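Local coordinates for putative lipoprotein (Clostridium perfringens ATCC 13124, PDB 4R7R) that is of unknown function but, as a putative lipoprotein, is thought to bind lipid, at residues 82-94 / 103-117. Numbering follows the deposited sequence.
Sequences VIDIYGDDLITLY and DYLSLKDIPNSFKLE
Leu-116 CD1 is the bump that fills the hollow between Ile-83, Ile-85 and Ile-91. It lies 3.6 Å from Ile-85 CD1, and the two side chains cross at about a right angle. Ile-83 CG2 and Ile-91 CD1 touch the same methyl. With chi1 at 73°, Ile-91 has CG1 between its backbone N and carbonyl carbon. Its two branches part: CG1 meets Leu-105 CD1, while CG2 packs against Leu-107 CD1 at 3.8 Å. Helix 116-125 thus begins on the face of the antiparallel sheet that carries these isoleucines, where Leu-49 also meets Leu-116. On the other face Thr-92 lays CG2 over the ring of Tyr-104, 4.1 Å from its centroid, a CH-pi contact. Strands 90-95 and 103-106 form a hairpin; Ile-91 N to Leu-105 O is nearly straight at 168°. Just before strand 90-95, Asp-89 O accepts a hydrogen bond from Leu-107 N. The bent chain of Lys-115, the N-cap residue, brings NZ to 2.7 Å from Asp-89 OD2, above the carboxylate plane, a salt bridge. Water 1 donates to Asp-89 OD1 and accepts from Glu-117 N, 2.6 Å away. One carboxylate therefore ties the turn to the helix start directly and through water, and its charge would probably favour that N-terminal end.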
ATOM      1  N   VAL A  82      -6.856   0.173   0.697  1.00 24.54           N
ATOM      2  CA  VAL A  82      -6.317  -0.718  -0.300  1.00 24.17           C
ATOM      3  C   VAL A  82      -4.997  -0.150  -0.795  1.00 24.48           C
ATOM      4  O   VAL A  82      -4.876   1.050  -1.027  1.00 24.57           O
ATOM      5  CB  VAL A  82      -7.316  -0.910  -1.482  1.00 28.50           C
ATOM      6  CG1 VAL A  82      -6.691  -1.690  -2.599  1.00 28.83           C
ATOM      7  CG2 VAL A  82      -8.586  -1.601  -0.999  1.00 29.18           C
ATOM      8  N   ILE A  83      -3.992  -1.015  -0.922  1.00 25.33           N
ATOM      9  CA  ILE A  83      -2.770  -0.639  -1.617  1.00 23.79           C
ATOM     10  C   ILE A  83      -2.569  -1.573  -2.813  1.00 25.58           C
ATOM     11  O   ILE A  83      -2.481  -2.802  -2.648  1.00 24.34           O
ATOM     12  CB  ILE A  83      -1.527  -0.702  -0.710  1.00 23.01           C
ATOM     13  CG1 ILE A  83      -1.768   0.038   0.603  1.00 22.62           C
ATOM     14  CG2 ILE A  83      -0.305  -0.125  -1.432  1.00 23.19           C
ATOM     15  CD1 ILE A  83      -0.628  -0.107   1.593  1.00 20.53           C
ATOM     16  N   ASP A  84      -2.511  -1.005  -4.015  1.00 24.80           N
ATOM     17  CA  ASP A  84      -2.238  -1.817  -5.190  1.00 25.84           C
ATOM     18  C   ASP A  84      -0.730  -1.814  -5.448  1.00 26.42           C
ATOM     19  O   ASP A  84      -0.108  -0.751  -5.453  1.00 27.87           O
ATOM     20  CB  ASP A  84      -3.014  -1.301  -6.409  1.00 27.21           C
ATOM     21  CG  ASP A  84      -4.527  -1.518  -6.287  1.00 30.60           C
ATOM     22  OD1 ASP A  84      -4.941  -2.491  -5.611  1.00 32.05           O
ATOM     23  OD2 ASP A  84      -5.308  -0.727  -6.876  1.00 30.30           O
ATOM     24  N   ILE A  85      -0.137  -2.992  -5.643  1.00 24.76           N
ATOM     25  CA  ILE A  85       1.303  -3.077  -5.890  1.00 25.72           C
ATOM     26  C   ILE A  85       1.637  -3.314  -7.373  1.00 27.24           C
ATOM     27  O   ILE A  85       1.258  -4.342  -7.949  1.00 29.58           O
ATOM     28  CB  ILE A  85       1.934  -4.208  -5.043  1.00 25.46           C
ATOM     29  CG1 ILE A  85       1.514  -4.077  -3.571  1.00 23.64           C
ATOM     30  CG2 ILE A  85       3.443  -4.222  -5.205  1.00 25.20           C
ATOM     31  CD1 ILE A  85       1.829  -2.725  -2.990  1.00 23.94           C
ATOM     32  N   TYR A  86       2.344  -2.369  -7.988  1.00 26.95           N
ATOM     33  CA  TYR A  86       2.804  -2.525  -9.376  1.00 28.26           C
ATOM     34  C   TYR A  86       4.315  -2.739  -9.470  1.00 32.72           C
ATOM     35  O   TYR A  86       5.005  -2.907  -8.455  1.00 33.91           O
ATOM     36  CB  TYR A  86       2.420  -1.304 -10.211  1.00 27.70           C
ATOM     37  CG  TYR A  86       0.938  -1.058 -10.227  1.00 26.73           C
ATOM     38  CD1 TYR A  86       0.136  -1.572 -11.243  1.00 25.37           C
ATOM     39  CD2 TYR A  86       0.337  -0.345  -9.207  1.00 26.56           C
ATOM     40  CE1 TYR A  86      -1.218  -1.365 -11.252  1.00 25.64           C
ATOM     41  CE2 TYR A  86      -1.015  -0.128  -9.203  1.00 27.32           C
ATOM     42  CZ  TYR A  86      -1.792  -0.639 -10.229  1.00 26.53           C
ATOM     43  OH  TYR A  86      -3.144  -0.413 -10.199  1.00 25.01           O
ATOM     44  N   GLY A  87       4.826  -2.727 -10.696  1.00 34.11           N
ATOM     45  CA  GLY A  87       6.255  -2.857 -10.918  1.00 35.90           C
ATOM     46  C   GLY A  87       7.003  -1.583 -10.574  1.00 34.62           C
ATOM     47  O   GLY A  87       6.386  -0.552 -10.320  1.00 35.86           O
ATOM     48  N   ASP A  88       8.331  -1.667 -10.541  1.00 35.65           N
ATOM     49  CA  ASP A  88       9.188  -0.498 -10.340  1.00 39.00           C
ATOM     50  C   ASP A  88       8.925   0.274  -9.061  1.00 36.94           C
ATOM     51  O   ASP A  88       9.231   1.463  -9.006  1.00 37.94           O
ATOM     52  CB  ASP A  88       9.049   0.466 -11.516  1.00 46.89           C
ATOM     53  CG  ASP A  88       9.783  -0.008 -12.743  1.00 56.54           C
ATOM     54  OD1 ASP A  88      10.252  -1.179 -12.758  1.00 58.60           O
ATOM     55  OD2 ASP A  88       9.892   0.803 -13.693  1.00 61.54           O
ATOM     56  N   ASP A  89       8.353  -0.387  -8.058  1.00 33.30           N
ATOM     57  CA  ASP A  89       8.130   0.217  -6.746  1.00 31.68           C
ATOM     58  C   ASP A  89       7.047   1.294  -6.781  1.00 28.87           C
ATOM     59  O   ASP A  89       6.955   2.138  -5.884  1.00 27.45           O
ATOM     60  CB  ASP A  89       9.439   0.787  -6.184  1.00 32.68           C
ATOM     61  CG  ASP A  89      10.373  -0.297  -5.702  1.00 34.57           C
ATOM     62  OD1 ASP A  89       9.850  -1.331  -5.232  1.00 33.02           O
ATOM     63  OD2 ASP A  89      11.617  -0.131  -5.798  1.00 37.84           O
ATOM     64  N   LEU A  90       6.219   1.244  -7.815  1.00 27.67           N
ATOM     65  CA  LEU A  90       5.016   2.068  -7.894  1.00 26.45           C
ATOM     66  C   LEU A  90       3.859   1.406  -7.140  1.00 23.37           C
ATOM     67  O   LEU A  90       3.614   0.209  -7.286  1.00 22.68           O
ATOM     68  CB  LEU A  90       4.635   2.296  -9.366  1.00 29.62           C
ATOM     69  CG  LEU A  90       3.306   2.976  -9.747  1.00 32.00           C
ATOM     70  CD1 LEU A  90       3.255   4.448  -9.294  1.00 33.65           C
ATOM     71  CD2 LEU A  90       3.027   2.855 -11.252  1.00 32.30           C
ATOM     72  N   ILE A  91       3.144   2.180  -6.329  1.00 21.92           N
ATOM     73  CA  ILE A  91       1.958   1.676  -5.645  1.00 21.74           C
ATOM     74  C   ILE A  91       0.854   2.732  -5.702  1.00 20.36           C
ATOM     75  O   ILE A  91       1.125   3.903  -5.978  1.00 22.31           O
ATOM     76  CB  ILE A  91       2.238   1.319  -4.165  1.00 19.05           C
ATOM     77  CG1 ILE A  91       2.397   2.586  -3.333  1.00 21.32           C
ATOM     78  CG2 ILE A  91       3.479   0.440  -4.005  1.00 17.28           C
ATOM     79  CD1 ILE A  91       2.372   2.322  -1.855  1.00 22.29           C
ATOM     80  N   THR A  92      -0.390   2.316  -5.473  1.00 20.00           N
ATOM     81  CA  THR A  92      -1.488   3.254  -5.284  1.00 20.53           C
ATOM     82  C   THR A  92      -2.155   2.916  -3.960  1.00 22.11           C
ATOM     83  O   THR A  92      -2.046   1.787  -3.473  1.00 23.60           O
ATOM     84  CB  THR A  92      -2.545   3.213  -6.411  1.00 19.89           C
ATOM     85  OG1 THR A  92      -3.184   1.928  -6.444  1.00 17.44           O
ATOM     86  CG2 THR A  92      -1.920   3.543  -7.770  1.00 21.09           C
ATOM     87  N   LEU A  93      -2.849   3.895  -3.392  1.00 22.02           N
ATOM     88  CA  LEU A  93      -3.372   3.787  -2.043  1.00 23.58           C
ATOM     89  C   LEU A  93      -4.672   4.583  -1.964  1.00 25.36           C
ATOM     90  O   LEU A  93      -4.722   5.768  -2.366  1.00 26.15           O
ATOM     91  CB  LEU A  93      -2.336   4.302  -1.028  1.00 24.56           C
ATOM     92  CG  LEU A  93      -2.516   4.000   0.470  1.00 22.86           C
ATOM     93  CD1 LEU A  93      -1.187   4.182   1.198  1.00 21.88           C
ATOM     94  CD2 LEU A  93      -3.592   4.880   1.109  1.00 22.27           C
ATOM     95  N   TYR A  94      -5.720   3.942  -1.442  1.00 24.69           N
ATOM     96  CA  TYR A  94      -7.038   4.557  -1.428  1.00 25.45           C
ATOM     97  C   TYR A  94      -7.986   3.813  -0.488  1.00 26.05           C
ATOM     98  O   TYR A  94      -7.750   2.635  -0.177  1.00 23.79           O
ATOM     99  CB  TYR A  94      -7.606   4.612  -2.851  1.00 24.51           C
ATOM    100  CG  TYR A  94      -7.655   3.287  -3.584  1.00 23.23           C
ATOM    101  CD1 TYR A  94      -8.821   2.533  -3.606  1.00 22.65           C
ATOM    102  CD2 TYR A  94      -6.541   2.799  -4.274  1.00 22.15           C
ATOM    103  CE1 TYR A  94      -8.883   1.317  -4.283  1.00 23.28           C
ATOM    104  CE2 TYR A  94      -6.589   1.601  -4.955  1.00 21.74           C
ATOM    105  CZ  TYR A  94      -7.763   0.858  -4.961  1.00 24.26           C
ATOM    106  OH  TYR A  94      -7.827  -0.343  -5.643  1.00 25.00           O
ATOM    107  N   ASP A 103      -4.094   7.915  -4.184  1.00 26.00           N
ATOM    108  CA  ASP A 103      -2.725   8.374  -3.952  1.00 26.54           C
ATOM    109  C   ASP A 103      -1.743   7.579  -4.836  1.00 25.44           C
ATOM    110  O   ASP A 103      -1.893   6.363  -5.010  1.00 24.50           O
ATOM    111  CB  ASP A 103      -2.331   8.195  -2.479  1.00 28.10           C
ATOM    112  CG  ASP A 103      -2.755   9.363  -1.580  1.00 33.05           C
ATOM    113  OD1 ASP A 103      -3.685  10.153  -1.914  1.00 35.83           O
ATOM    114  OD2 ASP A 103      -2.137   9.469  -0.496  1.00 34.04           O
ATOM    115  N   TYR A 104      -0.737   8.251  -5.384  1.00 25.07           N
ATOM    116  CA  TYR A 104       0.291   7.564  -6.163  1.00 25.64           C
ATOM    117  C   TYR A 104       1.630   7.796  -5.502  1.00 26.80           C
ATOM    118  O   TYR A 104       2.009   8.950  -5.234  1.00 31.05           O
ATOM    119  CB  TYR A 104       0.321   8.056  -7.624  1.00 28.66           C
ATOM    120  CG  TYR A 104      -0.916   7.702  -8.426  1.00 31.99           C
ATOM    121  CD1 TYR A 104      -0.876   6.707  -9.412  1.00 32.96           C
ATOM    122  CD2 TYR A 104      -2.133   8.359  -8.197  1.00 33.63           C
ATOM    123  CE1 TYR A 104      -2.020   6.378 -10.156  1.00 34.09           C
ATOM    124  CE2 TYR A 104      -3.284   8.033  -8.920  1.00 34.52           C
ATOM    125  CZ  TYR A 104      -3.224   7.047  -9.899  1.00 35.08           C
ATOM    126  OH  TYR A 104      -4.367   6.734 -10.610  1.00 34.16           O
ATOM    127  N   LEU A 105       2.356   6.714  -5.249  1.00 24.53           N
ATOM    128  CA  LEU A 105       3.665   6.825  -4.634  1.00 25.83           C
ATOM    129  C   LEU A 105       4.691   6.018  -5.416  1.00 30.00           C
ATOM    130  O   LEU A 105       4.385   4.926  -5.893  1.00 30.75           O
ATOM    131  CB  LEU A 105       3.638   6.344  -3.182  1.00 22.25           C
ATOM    132  CG  LEU A 105       2.571   6.824  -2.190  1.00 20.97           C
ATOM    133  CD1 LEU A 105       1.234   6.156  -2.399  1.00 18.81           C
ATOM    134  CD2 LEU A 105       3.042   6.543  -0.772  1.00 21.26           C
ATOM    135  N   SER A 106       5.896   6.568  -5.553  1.00 31.00           N
ATOM    136  CA  SER A 106       7.065   5.797  -5.954  1.00 31.22           C
ATOM    137  C   SER A 106       7.892   5.492  -4.706  1.00 32.97           C
ATOM    138  O   SER A 106       8.120   6.376  -3.873  1.00 33.83           O
ATOM    139  CB  SER A 106       7.907   6.555  -6.979  1.00 31.03           C
ATOM    140  OG  SER A 106       9.119   5.863  -7.254  1.00 31.15           O
ATOM    141  N   LEU A 107       8.347   4.248  -4.583  1.00 33.85           N
ATOM    142  CA  LEU A 107       9.039   3.789  -3.375  1.00 32.55           C
ATOM    143  C   LEU A 107      10.502   3.497  -3.601  1.00 34.98           C
ATOM    144  O   LEU A 107      11.083   2.711  -2.866  1.00 36.47           O
ATOM    145  CB  LEU A 107       8.379   2.517  -2.819  1.00 29.05           C
ATOM    146  CG  LEU A 107       6.901   2.639  -2.460  1.00 27.67           C
ATOM    147  CD1 LEU A 107       6.380   1.371  -1.765  1.00 28.13           C
ATOM    148  CD2 LEU A 107       6.698   3.859  -1.593  1.00 27.16           C
ATOM    149  N   LYS A 108      11.107   4.101  -4.610  1.00 37.88           N
ATOM    150  CA  LYS A 108      12.497   3.778  -4.910  1.00 42.33           C
ATOM    151  C   LYS A 108      13.478   4.194  -3.797  1.00 44.60           C
ATOM    152  O   LYS A 108      14.452   3.473  -3.521  1.00 46.32           O
ATOM    153  CB  LYS A 108      12.904   4.401  -6.246  1.00 45.17           C
ATOM    154  CG  LYS A 108      12.453   3.572  -7.426  1.00 46.76           C
ATOM    155  CD  LYS A 108      12.023   4.430  -8.598  1.00 49.43           C
ATOM    156  CE  LYS A 108      11.411   3.569  -9.696  1.00 49.18           C
ATOM    157  NZ  LYS A 108      12.256   2.366  -9.984  1.00 50.29           N
ATOM    158  N   ASP A 109      13.227   5.324  -3.139  1.00 44.25           N
ATOM    159  CA  ASP A 109      14.187   5.806  -2.141  1.00 46.38           C
ATOM    160  C   ASP A 109      13.953   5.279  -0.709  1.00 41.27           C
ATOM    161  O   ASP A 109      14.760   5.535   0.180  1.00 42.00           O
ATOM    162  CB  ASP A 109      14.220   7.353  -2.126  1.00 51.44           C
ATOM    163  CG  ASP A 109      12.868   7.983  -1.781  1.00 52.84           C
ATOM    164  OD1 ASP A 109      12.753   9.232  -1.852  1.00 55.69           O
ATOM    165  OD2 ASP A 109      11.918   7.245  -1.446  1.00 51.59           O
ATOM    166  N   ILE A 110      12.872   4.546  -0.472  1.00 36.19           N
ATOM    167  CA  ILE A 110      12.576   4.133   0.900  1.00 34.89           C
ATOM    168  C   ILE A 110      13.447   2.949   1.296  1.00 34.16           C
ATOM    169  O   ILE A 110      13.981   2.262   0.429  1.00 34.16           O
ATOM    170  CB  ILE A 110      11.091   3.773   1.097  1.00 31.38           C
ATOM    171  CG1 ILE A 110      10.777   2.454   0.427  1.00 29.75           C
ATOM    172  CG2 ILE A 110      10.174   4.921   0.634  1.00 31.08           C
ATOM    173  CD1 ILE A 110       9.702   1.728   1.127  1.00 28.87           C
ATOM    174  N   PRO A 111      13.615   2.717   2.606  1.00 34.81           N
ATOM    175  CA  PRO A 111      14.498   1.612   3.010  1.00 27.51           C
ATOM    176  C   PRO A 111      14.077   0.257   2.410  1.00 34.33           C
ATOM    177  O   PRO A 111      12.870  -0.018   2.260  1.00 24.48           O
ATOM    178  CB  PRO A 111      14.373   1.605   4.535  1.00 29.70           C
ATOM    179  CG  PRO A 111      14.000   3.040   4.888  1.00 27.92           C
ATOM    180  CD  PRO A 111      13.134   3.508   3.758  1.00 26.77           C
ATOM    181  N   ASN A 112      15.072  -0.569   2.067  1.00 31.77           N
ATOM    182  CA  ASN A 112      14.826  -1.833   1.379  1.00 30.18           C
ATOM    183  C   ASN A 112      13.842  -2.742   2.115  1.00 28.90           C
ATOM    184  O   ASN A 112      13.039  -3.439   1.485  1.00 28.68           O
ATOM    185  CB  ASN A 112      16.146  -2.587   1.156  1.00 30.97           C
ATOM    186  CG  ASN A 112      17.070  -1.870   0.185  1.00 33.33           C
ATOM    187  OD1 ASN A 112      16.635  -1.389  -0.867  1.00 35.32           O
ATOM    188  ND2 ASN A 112      18.351  -1.784   0.534  1.00 34.01           N
ATOM    189  N   SER A 113      13.912  -2.738   3.442  1.00 28.25           N
ATOM    190  CA  SER A 113      13.036  -3.566   4.264  1.00 28.56           C
ATOM    191  C   SER A 113      11.546  -3.324   4.014  1.00 29.19           C
ATOM    192  O   SER A 113      10.746  -4.258   4.093  1.00 29.44           O
ATOM    193  CB  SER A 113      13.334  -3.332   5.745  1.00 28.40           C
ATOM    194  OG  SER A 113      14.507  -4.009   6.100  1.00 29.80           O
ATOM    195  N   PHE A 114      11.189  -2.078   3.711  1.00 27.10           N
ATOM    196  CA  PHE A 114       9.791  -1.697   3.550  1.00 25.08           C
ATOM    197  C   PHE A 114       9.323  -1.664   2.087  1.00 24.27           C
ATOM    198  O   PHE A 114       8.237  -1.171   1.811  1.00 22.92           O
ATOM    199  CB  PHE A 114       9.541  -0.326   4.199  1.00 24.00           C
ATOM    200  CG  PHE A 114      10.228  -0.142   5.534  1.00 25.59           C
ATOM    201  CD1 PHE A 114      10.330  -1.198   6.438  1.00 25.44           C
ATOM    202  CD2 PHE A 114      10.800   1.083   5.873  1.00 27.50           C
ATOM    203  CE1 PHE A 114      10.989  -1.027   7.667  1.00 26.58           C
ATOM    204  CE2 PHE A 114      11.458   1.258   7.092  1.00 28.40           C
ATOM    205  CZ  PHE A 114      11.549   0.203   7.991  1.00 27.56           C
ATOM    206  N   LYS A 115      10.116  -2.170   1.145  1.00 25.82           N
ATOM    207  CA  LYS A 115       9.626  -2.282  -0.241  1.00 27.75           C
ATOM    208  C   LYS A 115       8.481  -3.306  -0.296  1.00 28.92           C
ATOM    209  O   LYS A 115       8.606  -4.399   0.247  1.00 29.66           O
ATOM    210  CB  LYS A 115      10.741  -2.704  -1.204  1.00 29.54           C
ATOM    211  CG  LYS A 115      11.920  -1.752  -1.306  1.00 32.10           C
ATOM    212  CD  LYS A 115      11.580  -0.499  -2.101  1.00 31.12           C
ATOM    213  CE  LYS A 115      12.855   0.183  -2.606  1.00 32.67           C
ATOM    214  NZ  LYS A 115      13.415  -0.416  -3.861  1.00 33.77           N
ATOM    215  N   LEU A 116       7.381  -2.972  -0.962  1.00 26.00           N
ATOM    216  CA  LEU A 116       6.177  -3.793  -0.881  1.00 26.42           C
ATOM    217  C   LEU A 116       6.122  -4.993  -1.830  1.00 28.97           C
ATOM    218  O   LEU A 116       5.607  -6.046  -1.445  1.00 30.95           O
ATOM    219  CB  LEU A 116       4.942  -2.924  -1.095  1.00 25.38           C
ATOM    220  CG  LEU A 116       4.675  -2.010   0.103  1.00 23.83           C
ATOM    221  CD1 LEU A 116       3.325  -1.286  -0.031  1.00 24.87           C
ATOM    222  CD2 LEU A 116       4.776  -2.785   1.417  1.00 21.63           C
ATOM    223  N   GLU A 117       6.615  -4.856  -3.060  1.00 31.41           N
ATOM    224  CA  GLU A 117       6.637  -6.014  -3.966  1.00 32.63           C
ATOM    225  C   GLU A 117       7.479  -7.197  -3.398  1.00 31.72           C
ATOM    226  O   GLU A 117       7.014  -8.345  -3.425  1.00 32.16           O
ATOM    227  CB  GLU A 117       7.135  -5.626  -5.371  1.00 33.52           C
ATOM    228  CG  GLU A 117       7.112  -6.818  -6.355  1.00 35.52           C
ATOM    229  CD  GLU A 117       7.698  -6.523  -7.748  1.00 37.86           C
ATOM    230  OE1 GLU A 117       8.058  -5.355  -8.051  1.00 37.60           O
ATOM    231  OE2 GLU A 117       7.797  -7.485  -8.551  1.00 39.34           O
TER
HETATM  232  O   HOH W   1       7.211  -2.454  -3.988  1.00 31.12           O